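Local coordinates for protein tRNA threonylcarbamoyladenosine dehydratase (Escherichia coli, PDB 4D79) that catalyses the ATP-dependent dehydration of threonylcarbamoyladenosine at position 37 of tRNA to its cyclic form and accepts sulfur from a cysteine desulfurase in vitro, at residues D130-K135 with A178-E183. Numbering follows the deposited sequence.
With ATP (adenosine-5'-triphosphate), chain K.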
loop_
_atom_site.group_PDB
_atom_site.type_symbol
_atom_site.label_atom_id
_atom_site.label_comp_id
_atom_site.label_asym_id
_atom_site.label_seq_id
_atom_site.Cartn_x
_atom_site.Cartn_y
_atom_site.Cartn_z
ATOM N N ASP B 130 4.834 -15.519 -8.156
ATOM C CA ASP B 130 5.545 -14.847 -9.236
ATOM C C ASP B 130 6.018 -15.807 -10.326
ATOM O O ASP B 130 6.486 -15.340 -11.366
ATOM C CB ASP B 130 6.728 -14.034 -8.669
ATOM C CG ASP B 130 7.834 -14.908 -8.109
ATOM O OD1 ASP B 130 7.551 -16.049 -7.691
ATOM O OD2 ASP B 130 8.990 -14.436 -8.065
ATOM N N SER B 131 5.962 -17.119 -10.087
ATOM C CA SER B 131 6.448 -18.144 -11.004
ATOM C C SER B 131 5.288 -18.855 -11.699
ATOM O O SER B 131 4.330 -19.281 -11.049
ATOM C CB SER B 131 7.311 -19.156 -10.245
ATOM O OG SER B 131 7.311 -20.422 -10.876
ATOM N N VAL B 132 5.404 -19.051 -13.015
ATOM C CA VAL B 132 4.221 -19.373 -13.812
ATOM C C VAL B 132 3.724 -20.790 -13.534
ATOM O O VAL B 132 2.512 -21.033 -13.545
ATOM C CB VAL B 132 4.504 -19.159 -15.305
ATOM C CG1 VAL B 132 3.278 -19.506 -16.128
ATOM C CG2 VAL B 132 4.902 -17.723 -15.550
ATOM N N ARG B 133 4.643 -21.749 -13.341
ATOM C CA ARG B 133 4.278 -23.161 -13.211
ATOM C C ARG B 133 3.313 -23.389 -12.048
ATOM O O ARG B 133 2.195 -23.886 -12.265
ATOM C CB ARG B 133 5.552 -23.994 -13.011
ATOM C CG ARG B 133 6.578 -24.041 -14.139
ATOM C CD ARG B 133 7.795 -24.879 -13.695
ATOM N NE ARG B 133 8.892 -24.911 -14.666
ATOM C CZ ARG B 133 9.861 -23.997 -14.749
ATOM N NH1 ARG B 133 9.898 -22.968 -13.911
ATOM N NH2 ARG B 133 10.814 -24.117 -15.667
ATOM N N PRO B 134 3.678 -23.076 -10.809
ATOM C CA PRO B 134 2.728 -23.234 -9.698
ATOM C C PRO B 134 1.533 -22.286 -9.777
ATOM O O PRO B 134 0.444 -22.625 -9.295
ATOM C CB PRO B 134 3.602 -22.934 -8.479
ATOM C CG PRO B 134 4.686 -22.000 -9.027
ATOM C CD PRO B 134 4.963 -22.500 -10.372
ATOM N N LYS B 135 1.721 -21.093 -10.334
ATOM C CA LYS B 135 0.623 -20.148 -10.490
ATOM C C LYS B 135 -0.489 -20.754 -11.331
ATOM O O LYS B 135 -1.666 -20.688 -10.963
ATOM C CB LYS B 135 1.148 -18.860 -11.131
ATOM C CG LYS B 135 0.255 -17.657 -10.986
ATOM C CD LYS B 135 1.019 -16.412 -11.435
ATOM C CE LYS B 135 0.214 -15.148 -11.225
ATOM N NZ LYS B 135 0.116 -14.746 -9.793
ATOM N N ALA B 178 1.193 -12.378 -16.819
ATOM C CA ALA B 178 -0.160 -12.814 -17.134
ATOM C C ALA B 178 -0.207 -13.502 -18.492
ATOM O O ALA B 178 -0.943 -14.473 -18.668
ATOM C CB ALA B 178 -1.121 -11.625 -17.097
ATOM N N ALA B 179 0.567 -13.008 -19.466
ATOM C CA ALA B 179 0.592 -13.622 -20.798
ATOM C C ALA B 179 1.118 -15.052 -20.749
ATOM O O ALA B 179 0.506 -15.964 -21.303
ATOM C CB ALA B 179 1.443 -12.785 -21.755
ATOM N N LYS B 180 2.247 -15.272 -20.073
ATOM C CA LYS B 180 2.784 -16.624 -19.949
ATOM C C LYS B 180 1.811 -17.542 -19.226
ATOM O O LYS B 180 1.659 -18.723 -19.597
ATOM C CB LYS B 180 4.123 -16.577 -19.209
ATOM C CG LYS B 180 5.245 -15.961 -20.012
ATOM C CD LYS B 180 6.577 -15.974 -19.259
ATOM C CE LYS B 180 6.651 -14.836 -18.245
ATOM N NZ LYS B 180 8.006 -14.677 -17.640
ATOM N N LEU B 181 1.137 -17.001 -18.203
ATOM C CA LEU B 181 0.176 -17.751 -17.402
ATOM C C LEU B 181 -0.987 -18.224 -18.248
ATOM O O LEU B 181 -1.396 -19.384 -18.157
ATOM C CB LEU B 181 -0.323 -16.883 -16.250
ATOM C CG LEU B 181 -1.372 -17.418 -15.311
ATOM C CD1 LEU B 181 -0.884 -18.700 -14.624
ATOM C CD2 LEU B 181 -1.706 -16.297 -14.307
ATOM N N ARG B 182 -1.522 -17.346 -19.095
ATOM C CA ARG B 182 -2.560 -17.779 -20.024
ATOM C C ARG B 182 -2.061 -18.912 -20.910
ATOM O O ARG B 182 -2.776 -19.886 -21.149
ATOM C CB ARG B 182 -3.024 -16.604 -20.886
ATOM C CG ARG B 182 -3.820 -15.570 -20.121
ATOM C CD ARG B 182 -4.488 -14.599 -21.079
ATOM N NE ARG B 182 -3.509 -13.839 -21.843
ATOM C CZ ARG B 182 -3.077 -12.623 -21.528
ATOM N NH1 ARG B 182 -3.545 -11.985 -20.457
ATOM N NH2 ARG B 182 -2.184 -12.037 -22.295
ATOM N N GLU B 183 -0.823 -18.817 -21.384
ATOM C CA GLU B 183 -0.305 -19.855 -22.268
ATOM C C GLU B 183 -0.152 -21.185 -21.537
ATOM O O GLU B 183 -0.481 -22.244 -22.093
ATOM C CB GLU B 183 1.026 -19.392 -22.875
ATOM C CG GLU B 183 0.909 -18.139 -23.757
ATOM C CD GLU B 183 -0.337 -18.136 -24.634
ATOM O OE1 GLU B 183 -0.377 -18.905 -25.621
ATOM O OE2 GLU B 183 -1.280 -17.368 -24.333
HETATM P PG ATP K . 13.557 -12.885 -5.499
HETATM O O1G ATP K . 14.649 -11.937 -5.933
HETATM O O2G ATP K . 13.811 -13.567 -4.176
HETATM O O3G ATP K . 13.047 -13.779 -6.605
HETATM P PB ATP K . 10.851 -12.411 -4.783
HETATM O O1B ATP K . 10.452 -13.566 -5.673
HETATM O O2B ATP K . 10.718 -12.480 -3.272
HETATM O O3B ATP K . 12.327 -11.901 -5.182
HETATM P PA ATP K . 8.460 -11.125 -5.533
HETATM O O1A ATP K . 8.311 -11.550 -6.989
HETATM O O2A ATP K . 7.980 -9.758 -5.120
HETATM O O3A ATP K . 10.034 -11.111 -5.242
HETATM O "O5'" ATP K . 7.844 -12.247 -4.529
HETATM C "C5'" ATP K . 7.204 -13.463 -4.963
HETATM C "C4'" ATP K . 6.872 -14.472 -3.855
HETATM O "O4'" ATP K . 6.021 -15.569 -4.316
HETATM C "C3'" ATP K . 8.120 -15.126 -3.276
HETATM O "O3'" ATP K . 8.205 -14.953 -1.852
HETATM C "C2'" ATP K . 7.962 -16.595 -3.621
HETATM O "O2'" ATP K . 8.571 -17.446 -2.661
HETATM C "C1'" ATP K . 6.458 -16.804 -3.689
HETATM N N9 ATP K . 6.130 -18.097 -4.369
HETATM C C8 ATP K . 6.644 -18.447 -5.576
HETATM N N7 ATP K . 6.218 -19.672 -5.982
HETATM C C5 ATP K . 5.419 -20.133 -5.017
HETATM C C6 ATP K . 4.640 -21.366 -4.852
HETATM N N6 ATP K . 4.697 -22.301 -5.802
HETATM N N1 ATP K . 3.918 -21.542 -3.743
HETATM C C2 ATP K . 3.892 -20.602 -2.772
HETATM N N3 ATP K . 4.583 -19.443 -2.856
HETATM C C4 ATP K . 5.356 -19.128 -3.943
#
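Four groups grip the ammonium NZ of Lys-135: a salt bridge to Asp-127 OD2, hydrogen bonds to the carbonyls of Ile-129 and Thr-152, and a weak bond to Thr-151 OG1. With its charge held there, the lysine offers its methylene chain to Leu-181 across the contact. CG lies anti to the backbone N (chi1 -163°) and the next two torsions are also extended, which carries the chain past the leucine's branched end before it turns about the CD-CE bond (chi4 74°). The two side chains cross at nearly a right angle: CE of Lys-135 comes 3.8 Å from CD2 of Leu-181, while CD1 of Leu-181 sits 4.0 Å from CB of Lys-135, so both methyls rest against the aliphatic part of the lysine.

Val-132, in the first turn of its helix, uses its two methyls on different targets. CG1, anti to the backbone N (chi1 179°), meets main chain rather than a side-chain tip, approaching Leu-181 CA at 3.8 Å and Lys-180 O at 3.9 Å. CG2 touches Lys-180 CB at 3.9 Å, at the base of that side chain. The nearest CA atoms across the two segments are those of Val-132 and Leu-181, 5.6 Å apart.

The segment 130-135 also borders the nucleotide: Asp-130 OD2 lies 2.9 Å from ATP O1B, and Pro-134 lies beside the adenine amino group. Helix 132-144, which follows strand 124-127 of the Rossmann-type sheet, thus has the ATP pocket beside its start and helix 176-189 packed against it. Val-132 also touches Leu-177 and Arg-184 of that second helix, Leu-181 touches Ala-136 and Ile-139 of helix 132-144, and Lys-135 reaches back to strands 124-127 and 149-152.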